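Local coordinates for hypothetical protein yxiM (Bacillus subtilis, PDB 2O14) that is an uncharacterised member of the GDSL lipolytic enzyme family that probably hydrolyses esters, joining a galactose-binding-like domain to an esterase domain, at residues Arg163-Cys174 / Thr199-Gln210; Leu179-Met190 / His342-Ala352. One frame throughout, in Å; residues are numbered along the deposited sequence.

Contact 1 (Arg163-Cys174 / Thr199-Gln210)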
loop_
_atom_site.group_PDB
_atom_site.type_symbol
_atom_site.label_atom_id
_atom_site.label_comp_id
_atom_site.label_asym_id
_atom_site.label_seq_id
_atom_site.Cartn_x
_atom_site.Cartn_y
_atom_site.Cartn_z
ATOM N N ARG A 163 -5.931 -15.373 -0.640
ATOM C CA ARG A 163 -5.792 -14.985 0.758
ATOM C C ARG A 163 -4.808 -13.816 0.807
ATOM O O ARG A 163 -3.740 -13.870 0.194
ATOM C CB ARG A 163 -5.269 -16.159 1.570
ATOM C CG ARG A 163 -5.534 -16.038 3.047
ATOM C CD ARG A 163 -5.172 -17.326 3.746
ATOM N NE ARG A 163 -5.461 -17.267 5.171
ATOM C CZ ARG A 163 -5.218 -18.265 6.011
ATOM N NH1 ARG A 163 -4.684 -19.393 5.556
ATOM N NH2 ARG A 163 -5.496 -18.132 7.300
ATOM N N THR A 164 -5.160 -12.760 1.532
ATOM C CA THR A 164 -4.298 -11.587 1.570
ATOM C C THR A 164 -4.173 -10.898 2.918
ATOM O O THR A 164 -5.091 -10.920 3.731
ATOM C CB THR A 164 -4.805 -10.517 0.581
ATOM O OG1 THR A 164 -5.055 -11.118 -0.697
ATOM C CG2 THR A 164 -3.778 -9.398 0.430
ATOM N N ILE A 165 -3.016 -10.277 3.130
ATOM C CA ILE A 165 -2.754 -9.505 4.336
ATOM C C ILE A 165 -2.846 -8.049 3.877
ATOM O O ILE A 165 -2.001 -7.594 3.102
ATOM C CB ILE A 165 -1.324 -9.711 4.873
ATOM C CG1 ILE A 165 -1.078 -11.183 5.206
ATOM C CG2 ILE A 165 -1.115 -8.844 6.117
ATOM C CD1 ILE A 165 -1.921 -11.688 6.337
ATOM N N TYR A 166 -3.868 -7.327 4.328
ATOM C CA TYR A 166 -4.014 -5.921 3.952
ATOM C C TYR A 166 -3.358 -5.094 5.048
ATOM O O TYR A 166 -3.743 -5.185 6.218
ATOM C CB TYR A 166 -5.493 -5.555 3.823
ATOM C CG TYR A 166 -6.182 -6.254 2.676
ATOM C CD1 TYR A 166 -6.149 -5.721 1.388
ATOM C CD2 TYR A 166 -6.828 -7.473 2.867
ATOM C CE1 TYR A 166 -6.747 -6.383 0.319
ATOM C CE2 TYR A 166 -7.425 -8.145 1.805
ATOM C CZ TYR A 166 -7.381 -7.596 0.535
ATOM O OH TYR A 166 -7.963 -8.267 -0.511
ATOM N N VAL A 167 -2.368 -4.289 4.676
ATOM C CA VAL A 167 -1.656 -3.482 5.658
ATOM C C VAL A 167 -2.028 -2.003 5.668
ATOM O O VAL A 167 -2.056 -1.345 4.625
ATOM C CB VAL A 167 -0.125 -3.583 5.454
ATOM C CG1 VAL A 167 0.602 -2.921 6.618
ATOM C CG2 VAL A 167 0.293 -5.038 5.326
ATOM N N GLY A 168 -2.312 -1.491 6.862
ATOM C CA GLY A 168 -2.632 -0.086 7.023
ATOM C C GLY A 168 -1.540 0.533 7.879
ATOM O O GLY A 168 -1.016 -0.127 8.781
ATOM N N GLY A 169 -1.170 1.779 7.608
ATOM C CA GLY A 169 -0.128 2.401 8.408
ATOM C C GLY A 169 0.333 3.749 7.896
ATOM O O GLY A 169 -0.320 4.355 7.042
ATOM N N ASP A 170 1.463 4.215 8.426
ATOM C CA ASP A 170 2.037 5.501 8.042
ATOM C C ASP A 170 3.406 5.353 7.370
ATOM O O ASP A 170 3.685 4.344 6.720
ATOM C CB ASP A 170 2.171 6.408 9.272
ATOM C CG ASP A 170 2.924 5.737 10.415
ATOM O OD1 ASP A 170 3.880 4.985 10.135
ATOM O OD2 ASP A 170 2.568 5.974 11.591
ATOM N N SER A 171 4.255 6.366 7.543
ATOM C CA SER A 171 5.598 6.389 6.964
ATOM C C SER A 171 6.523 5.255 7.423
ATOM O O SER A 171 7.451 4.874 6.699
ATOM C CB SER A 171 6.277 7.725 7.279
ATOM O OG SER A 171 5.553 8.816 6.738
ATOM N N THR A 172 6.294 4.724 8.621
ATOM C CA THR A 172 7.144 3.644 9.117
ATOM C C THR A 172 6.630 2.278 8.663
ATOM O O THR A 172 7.265 1.255 8.928
ATOM C CB THR A 172 7.237 3.651 10.665
ATOM O OG1 THR A 172 5.959 3.335 11.235
ATOM C CG2 THR A 172 7.673 5.019 11.165
ATOM N N VAL A 173 5.495 2.274 7.962
ATOM C CA VAL A 173 4.865 1.041 7.481
ATOM C C VAL A 173 4.742 0.929 5.958
ATOM O O VAL A 173 4.872 -0.161 5.392
ATOM C CB VAL A 173 3.433 0.899 8.066
ATOM C CG1 VAL A 173 2.794 -0.395 7.589
ATOM C CG2 VAL A 173 3.481 0.950 9.587
ATOM N N CYS A 174 4.497 2.059 5.303
ATOM C CA CYS A 174 4.289 2.109 3.853
ATOM C C CYS A 174 5.424 1.647 2.952
ATOM O O CYS A 174 6.537 1.362 3.403
ATOM C CB CYS A 174 3.889 3.528 3.437
ATOM S SG CYS A 174 5.235 4.724 3.521
ATOM N N THR A 199 0.802 -18.631 0.674
ATOM C CA THR A 199 -0.249 -18.606 1.679
ATOM C C THR A 199 -0.954 -17.253 1.708
ATOM O O THR A 199 -2.182 -17.179 1.803
ATOM C CB THR A 199 0.315 -18.881 3.092
ATOM O OG1 THR A 199 0.979 -20.150 3.106
ATOM C CG2 THR A 199 -0.812 -18.890 4.124
ATOM N N PHE A 200 -0.172 -16.183 1.625
ATOM C CA PHE A 200 -0.734 -14.840 1.658
ATOM C C PHE A 200 -0.193 -13.902 0.600
ATOM O O PHE A 200 0.955 -14.006 0.174
ATOM C CB PHE A 200 -0.465 -14.155 3.002
ATOM C CG PHE A 200 -1.119 -14.806 4.174
ATOM C CD1 PHE A 200 -0.368 -15.561 5.070
ATOM C CD2 PHE A 200 -2.473 -14.619 4.422
ATOM C CE1 PHE A 200 -0.955 -16.117 6.202
ATOM C CE2 PHE A 200 -3.073 -15.173 5.553
ATOM C CZ PHE A 200 -2.312 -15.921 6.445
ATOM N N GLN A 201 -1.048 -12.978 0.187
ATOM C CA GLN A 201 -0.667 -11.927 -0.737
ATOM C C GLN A 201 -0.518 -10.781 0.256
ATOM O O GLN A 201 -1.204 -10.754 1.279
ATOM C CB GLN A 201 -1.799 -11.591 -1.715
ATOM C CG GLN A 201 -1.862 -12.455 -2.965
ATOM C CD GLN A 201 -0.552 -12.456 -3.727
ATOM O OE1 GLN A 201 0.329 -13.275 -3.462
ATOM N NE2 GLN A 201 -0.408 -11.527 -4.671
ATOM N N VAL A 202 0.377 -9.847 -0.017
ATOM C CA VAL A 202 0.543 -8.718 0.880
ATOM C C VAL A 202 0.231 -7.431 0.129
ATOM O O VAL A 202 0.879 -7.119 -0.865
ATOM C CB VAL A 202 1.987 -8.633 1.432
ATOM C CG1 VAL A 202 2.119 -7.430 2.345
ATOM C CG2 VAL A 202 2.338 -9.906 2.186
ATOM N N ARG A 203 -0.777 -6.699 0.587
ATOM C CA ARG A 203 -1.125 -5.433 -0.045
ATOM C C ARG A 203 -0.912 -4.331 0.990
ATOM O O ARG A 203 -1.742 -4.116 1.870
ATOM C CB ARG A 203 -2.578 -5.447 -0.534
ATOM C CG ARG A 203 -2.853 -6.454 -1.651
ATOM C CD ARG A 203 -4.327 -6.441 -2.051
ATOM N NE ARG A 203 -4.705 -5.192 -2.708
ATOM C CZ ARG A 203 -4.675 -4.992 -4.021
ATOM N NH1 ARG A 203 -4.290 -5.966 -4.833
ATOM N NH2 ARG A 203 -5.013 -3.811 -4.520
ATOM N N ASN A 204 0.222 -3.645 0.876
ATOM C CA ASN A 204 0.590 -2.576 1.795
ATOM C C ASN A 204 -0.060 -1.261 1.381
ATOM O O ASN A 204 0.465 -0.537 0.532
ATOM C CB ASN A 204 2.112 -2.419 1.813
ATOM C CG ASN A 204 2.589 -1.512 2.922
ATOM O OD1 ASN A 204 1.788 -0.899 3.616
ATOM N ND2 ASN A 204 3.902 -1.424 3.095
HETATM N N MSE A 205 -1.192 -0.950 2.009
HETATM C CA MSE A 205 -1.952 0.263 1.700
HETATM C C MSE A 205 -1.609 1.463 2.576
HETATM O O MSE A 205 -2.262 2.500 2.493
HETATM C CB MSE A 205 -3.455 -0.022 1.808
HETATM C CG MSE A 205 -3.927 -1.228 1.007
HETATM SE SE MSE A 205 -3.363 -1.189 -0.871
HETATM C CE MSE A 205 -4.699 0.046 -1.568
ATOM N N ALA A 206 -0.586 1.325 3.411
ATOM C CA ALA A 206 -0.171 2.404 4.299
ATOM C C ALA A 206 0.322 3.587 3.475
ATOM O O ALA A 206 0.702 3.424 2.313
ATOM C CB ALA A 206 0.936 1.913 5.227
ATOM N N SER A 207 0.306 4.777 4.068
ATOM C CA SER A 207 0.766 5.978 3.374
ATOM C C SER A 207 1.494 6.916 4.332
ATOM O O SER A 207 1.165 6.986 5.517
ATOM C CB SER A 207 -0.417 6.709 2.734
ATOM O OG SER A 207 -1.333 7.157 3.712
ATOM N N GLY A 208 2.478 7.641 3.813
ATOM C CA GLY A 208 3.243 8.551 4.646
ATOM C C GLY A 208 2.445 9.652 5.321
ATOM O O GLY A 208 1.621 10.312 4.687
ATOM N N GLY A 209 2.692 9.843 6.615
ATOM C CA GLY A 209 2.011 10.882 7.372
ATOM C C GLY A 209 0.538 10.659 7.671
ATOM O O GLY A 209 -0.146 11.582 8.112
ATOM N N GLN A 210 0.047 9.440 7.466
ATOM C CA GLN A 210 -1.365 9.152 7.701
ATOM C C GLN A 210 -1.741 8.932 9.166
ATOM O O GLN A 210 -0.930 8.477 9.981
ATOM C CB GLN A 210 -1.803 7.936 6.877
ATOM C CG GLN A 210 -3.319 7.739 6.834
ATOM C CD GLN A 210 -4.042 8.943 6.259
ATOM O OE1 GLN A 210 -4.465 8.947 5.094
ATOM N NE2 GLN A 210 -4.167 9.987 7.066
HETATM O O HOH W 1 -2.617 -16.078 -1.423
HETATM O O HOH W 2 0.555 7.324 12.449
HETATM O O HOH W 3 4.176 9.245 8.887
#
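Arg-163 runs beside Thr-199 and slants across the Phe-200 ring just before strands 164-169 and 201-204 pair. Its CB sits 3.3 Å from Thr-199 O; chi1 -160° and an extended chain carry CG, CD and NE across the CD2-CE2 side of the ring. NE comes 3.2 Å from Phe-200 CE2 while bonding to Gly-231 O. Phe-200 CZ lies over one guanidinium face, toward its rim, the planes 55° apart. NH1 comes nearest Thr-199 CG2 (4.2 Å) and NH2 nearest Phe-200 CZ (4.0 Å). Ile-165 CD1 makes a CH-pi contact over a Phe-200 face, 3.8 Å from the centroid. In the parallel pairing, Ile-165 N and O bond to Gln-201 O and Arg-203 N, Val-167 N and O to Arg-203 O and Met-205 N. Asn-204 ND2 gives Val-173 O a nearly straight bond (165°) at 2.8 Å; OD1 closes an Asx turn onto Ala-206 N. Ala-206 CB presses on Gly-169 N at 3.2 Å. Ser-171 OG and Gly-209 N share a water. The probable nucleophile Ser-171 follows strand 164-169 and the glycine turn follows strand 201-204, as in SGNH hydrolases, Gly-209 N probably belonging to the oxyanion hole.

Contact 2 (Leu179-Met190 / His342-Ala352)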
loop_
_atom_site.group_PDB
_atom_site.type_symbol
_atom_site.label_atom_id
_atom_site.label_comp_id
_atom_site.label_asym_id
_atom_site.label_seq_id
_atom_site.Cartn_x
_atom_site.Cartn_y
_atom_site.Cartn_z
ATOM N N LEU A 179 10.703 -0.789 -4.891
ATOM C CA LEU A 179 10.374 -1.762 -3.848
ATOM C C LEU A 179 11.524 -2.608 -3.307
ATOM O O LEU A 179 11.562 -2.919 -2.115
ATOM C CB LEU A 179 9.283 -2.711 -4.340
ATOM C CG LEU A 179 7.879 -2.131 -4.497
ATOM C CD1 LEU A 179 6.956 -3.204 -5.062
ATOM C CD2 LEU A 179 7.372 -1.633 -3.150
ATOM N N ASN A 180 12.456 -2.989 -4.173
ATOM C CA ASN A 180 13.571 -3.828 -3.741
ATOM C C ASN A 180 14.914 -3.114 -3.744
ATOM O O ASN A 180 15.961 -3.756 -3.715
ATOM C CB ASN A 180 13.650 -5.069 -4.631
ATOM C CG ASN A 180 12.430 -5.964 -4.492
ATOM O OD1 ASN A 180 12.126 -6.762 -5.381
ATOM N ND2 ASN A 180 11.731 -5.843 -3.365
ATOM N N SER A 181 14.888 -1.789 -3.754
ATOM C CA SER A 181 16.127 -1.030 -3.785
ATOM C C SER A 181 16.096 0.229 -2.927
ATOM O O SER A 181 17.135 0.837 -2.679
ATOM C CB SER A 181 16.441 -0.652 -5.233
ATOM O OG SER A 181 17.581 0.179 -5.308
ATOM N N SER A 182 14.911 0.617 -2.470
ATOM C CA SER A 182 14.767 1.827 -1.668
ATOM C C SER A 182 15.608 1.853 -0.397
ATOM O O SER A 182 15.657 0.882 0.362
ATOM C CB SER A 182 13.291 2.067 -1.315
ATOM O OG SER A 182 12.728 0.977 -0.605
ATOM N N LYS A 183 16.270 2.987 -0.187
ATOM C CA LYS A 183 17.120 3.220 0.974
ATOM C C LYS A 183 16.255 3.223 2.237
ATOM O O LYS A 183 16.684 2.786 3.305
ATOM C CB LYS A 183 17.831 4.565 0.810
ATOM C CG LYS A 183 18.806 4.929 1.913
ATOM C CD LYS A 183 19.353 6.332 1.681
ATOM C CE LYS A 183 20.366 6.724 2.743
ATOM N NZ LYS A 183 20.857 8.118 2.542
ATOM N N GLN A 184 15.034 3.726 2.095
ATOM C CA GLN A 184 14.080 3.784 3.193
ATOM C C GLN A 184 13.000 2.743 2.915
ATOM O O GLN A 184 12.815 2.324 1.770
ATOM C CB GLN A 184 13.442 5.174 3.265
ATOM C CG GLN A 184 12.630 5.426 4.532
ATOM C CD GLN A 184 12.029 6.821 4.576
ATOM O OE1 GLN A 184 12.478 7.726 3.869
ATOM N NE2 GLN A 184 11.020 7.006 5.422
ATOM N N ALA A 185 12.290 2.325 3.956
ATOM C CA ALA A 185 11.224 1.347 3.790
ATOM C C ALA A 185 10.343 1.226 5.033
ATOM O O ALA A 185 10.774 1.521 6.147
ATOM C CB ALA A 185 11.819 -0.014 3.434
ATOM N N GLY A 186 9.097 0.815 4.829
ATOM C CA GLY A 186 8.185 0.627 5.942
ATOM C C GLY A 186 8.227 -0.865 6.184
ATOM O O GLY A 186 8.469 -1.612 5.240
ATOM N N TRP A 187 7.999 -1.326 7.407
ATOM C CA TRP A 187 8.082 -2.765 7.630
ATOM C C TRP A 187 7.025 -3.565 6.883
ATOM O O TRP A 187 7.177 -4.767 6.694
ATOM C CB TRP A 187 8.082 -3.115 9.130
ATOM C CG TRP A 187 6.813 -2.885 9.905
ATOM C CD1 TRP A 187 6.510 -1.805 10.685
ATOM C CD2 TRP A 187 5.730 -3.811 10.065
ATOM N NE1 TRP A 187 5.311 -2.005 11.329
ATOM C CE2 TRP A 187 4.812 -3.228 10.965
ATOM C CE3 TRP A 187 5.450 -5.080 9.536
ATOM C CZ2 TRP A 187 3.631 -3.871 11.352
ATOM C CZ3 TRP A 187 4.275 -5.721 9.920
ATOM C CH2 TRP A 187 3.381 -5.113 10.820
ATOM N N GLY A 188 5.963 -2.899 6.440
ATOM C CA GLY A 188 4.941 -3.597 5.683
ATOM C C GLY A 188 5.513 -3.960 4.322
ATOM O O GLY A 188 5.068 -4.900 3.665
ATOM N N GLN A 189 6.516 -3.202 3.898
ATOM C CA GLN A 189 7.166 -3.440 2.619
ATOM C C GLN A 189 8.085 -4.660 2.713
ATOM O O GLN A 189 8.375 -5.307 1.709
ATOM C CB GLN A 189 7.972 -2.204 2.215
ATOM C CG GLN A 189 8.857 -2.382 0.988
ATOM C CD GLN A 189 9.658 -1.129 0.672
ATOM O OE1 GLN A 189 10.554 -1.146 -0.175
ATOM N NE2 GLN A 189 9.335 -0.033 1.353
HETATM N N MSE A 190 8.538 -4.968 3.929
HETATM C CA MSE A 190 9.429 -6.106 4.154
HETATM C C MSE A 190 8.691 -7.357 4.617
HETATM O O MSE A 190 9.272 -8.437 4.698
HETATM C CB MSE A 190 10.503 -5.745 5.182
HETATM C CG MSE A 190 11.903 -5.719 4.603
HETATM SE SE MSE A 190 12.102 -4.405 3.198
HETATM C CE MSE A 190 12.859 -2.983 4.266
ATOM N N HIS A 342 11.957 7.592 11.248
ATOM C CA HIS A 342 11.792 6.686 10.114
ATOM C C HIS A 342 12.841 5.591 9.970
ATOM O O HIS A 342 14.031 5.868 9.805
ATOM C CB HIS A 342 11.733 7.493 8.813
ATOM C CG HIS A 342 10.685 8.559 8.821
ATOM N ND1 HIS A 342 10.990 9.902 8.765
ATOM C CD2 HIS A 342 9.337 8.482 8.915
ATOM C CE1 HIS A 342 9.873 10.606 8.825
ATOM N NE2 HIS A 342 8.856 9.769 8.917
ATOM N N PRO A 343 12.407 4.323 10.025
ATOM C CA PRO A 343 13.339 3.201 9.888
ATOM C C PRO A 343 13.877 3.170 8.463
ATOM O O PRO A 343 13.225 3.673 7.542
ATOM C CB PRO A 343 12.461 1.981 10.168
ATOM C CG PRO A 343 11.364 2.522 11.031
ATOM C CD PRO A 343 11.061 3.843 10.379
ATOM N N ASN A 344 15.071 2.613 8.281
ATOM C CA ASN A 344 15.620 2.485 6.938
ATOM C C ASN A 344 15.265 1.061 6.536
ATOM O O ASN A 344 14.511 0.394 7.246
ATOM C CB ASN A 344 17.142 2.680 6.922
ATOM C CG ASN A 344 17.860 1.800 7.928
ATOM O OD1 ASN A 344 17.500 0.640 8.137
ATOM N ND2 ASN A 344 18.899 2.347 8.547
ATOM N N ARG A 345 15.796 0.585 5.418
ATOM C CA ARG A 345 15.489 -0.770 4.978
ATOM C C ARG A 345 15.833 -1.816 6.047
ATOM O O ARG A 345 15.029 -2.713 6.329
ATOM C CB ARG A 345 16.229 -1.072 3.669
ATOM C CG ARG A 345 16.009 -2.482 3.129
ATOM C CD ARG A 345 16.513 -2.591 1.705
ATOM N NE ARG A 345 15.630 -1.901 0.767
ATOM C CZ ARG A 345 14.532 -2.437 0.243
ATOM N NH1 ARG A 345 14.184 -3.676 0.555
ATOM N NH2 ARG A 345 13.776 -1.730 -0.584
ATOM N N ALA A 346 17.018 -1.696 6.645
ATOM C CA ALA A 346 17.457 -2.634 7.679
ATOM C C ALA A 346 16.514 -2.608 8.877
ATOM O O ALA A 346 16.098 -3.653 9.370
ATOM C CB ALA A 346 18.879 -2.298 8.126
ATOM N N GLY A 347 16.182 -1.411 9.349
ATOM C CA GLY A 347 15.274 -1.305 10.478
ATOM C C GLY A 347 13.897 -1.847 10.133
ATOM O O GLY A 347 13.254 -2.517 10.946
ATOM N N ALA A 348 13.440 -1.559 8.919
ATOM C CA ALA A 348 12.139 -2.027 8.463
ATOM C C ALA A 348 12.131 -3.551 8.397
ATOM O O ALA A 348 11.132 -4.198 8.719
ATOM C CB ALA A 348 11.830 -1.439 7.092
ATOM N N ASP A 349 13.256 -4.125 7.987
ATOM C CA ASP A 349 13.357 -5.572 7.884
ATOM C C ASP A 349 13.339 -6.261 9.249
ATOM O O ASP A 349 12.753 -7.332 9.399
ATOM C CB ASP A 349 14.620 -5.955 7.115
ATOM C CG ASP A 349 14.761 -7.447 6.953
ATOM O OD1 ASP A 349 15.210 -8.106 7.913
ATOM O OD2 ASP A 349 14.406 -7.967 5.873
ATOM N N ALA A 350 13.974 -5.647 10.242
ATOM C CA ALA A 350 13.999 -6.222 11.585
ATOM C C ALA A 350 12.618 -6.110 12.234
ATOM O O ALA A 350 12.181 -7.009 12.956
ATOM C CB ALA A 350 15.044 -5.514 12.443
ATOM N N LEU A 351 11.935 -4.999 11.981
ATOM C CA LEU A 351 10.601 -4.795 12.533
ATOM C C LEU A 351 9.643 -5.842 11.969
ATOM O O LEU A 351 8.833 -6.414 12.700
ATOM C CB LEU A 351 10.091 -3.390 12.199
ATOM C CG LEU A 351 10.728 -2.229 12.972
ATOM C CD1 LEU A 351 10.239 -0.895 12.422
ATOM C CD2 LEU A 351 10.370 -2.357 14.436
ATOM N N ALA A 352 9.746 -6.097 10.669
ATOM C CA ALA A 352 8.885 -7.080 10.020
ATOM C C ALA A 352 9.172 -8.462 10.590
ATOM O O ALA A 352 8.255 -9.241 10.843
ATOM C CB ALA A 352 9.120 -7.072 8.506
HETATM O O HOH W 4 10.476 4.726 7.268
#
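The N-terminal end of helix 345-361, directly behind the probable catalytic His-342, docks onto loop 179-186 and the short helical turn 187-190 through Arg-345. The guanidinium works edge-on. NE donates to Ser-182 O at 2.8 Å and NH2 to Leu-179 O at 2.9 Å, both oxygens lying close to its plane, though NH2 stands well above the Leu-179 carbonyl plane. A weak bond from NH2 to Ser-182 OG adds to the grip. The bend at chi3 of Arg-345 (-73°) turns the otherwise extended chain so that this edge meets the loop, and the Met-190 methyl covers one face. With Arg-345 cut back to alanine, the carbonyls of Leu-179 and Ser-182 would probably be left without their donors, with a gap beside Met-190 and the loop free to shift. The backbone N of Arg-345 also bonds to Lys-183 O. One residue earlier, Asn-344 is the N-cap: OD1 accepts from Gly-347 N at 2.7 Å. In GDSL hydrolases the catalytic histidine comes shortly before this last helix, and here ND1 of His-342 bonds to Asp-339. Gln-184 NE2 lies 3.5 Å from His-342 CB, and a water accepts from that nitrogen and lies within bonding distance of Pro-343 O. Further along helix 345-361, Met-190 (selenomethionine) of the 187-190 turn fits as a knob among Arg-345, Ala-348, Asp-349 and Ala-352; its CE is tight against Ala-348 CB at 3.4 Å. Trp-187 CB rests 3.7 Å from Leu-351 CB, its side chain crossing the leucine at about a right angle, while NE1 reaches Gln-237.

Contact 1 is buried near the middle of the chain, in the parallel sheet; contact 2 lies further out and is only partly buried. Regular backbone pairing dominates the first, whereas the second depends on one arginine gripping loop carbonyls and on small helix side chains receiving a knob. Contact 1 joins the two strands of a beta-alpha-beta unit, while contact 2 sets that unit's helix 187-190 against helix 345-361, which lies outside it. They meet where Thr-172 O and Val-173 O probably accept from Trp-187 N and Gly-188 N. Together they bring two probable active-site residues close: Ser-171 OG is 4.1 Å from His-342 NE2, consistent with a catalytic triad completed by Asp-339.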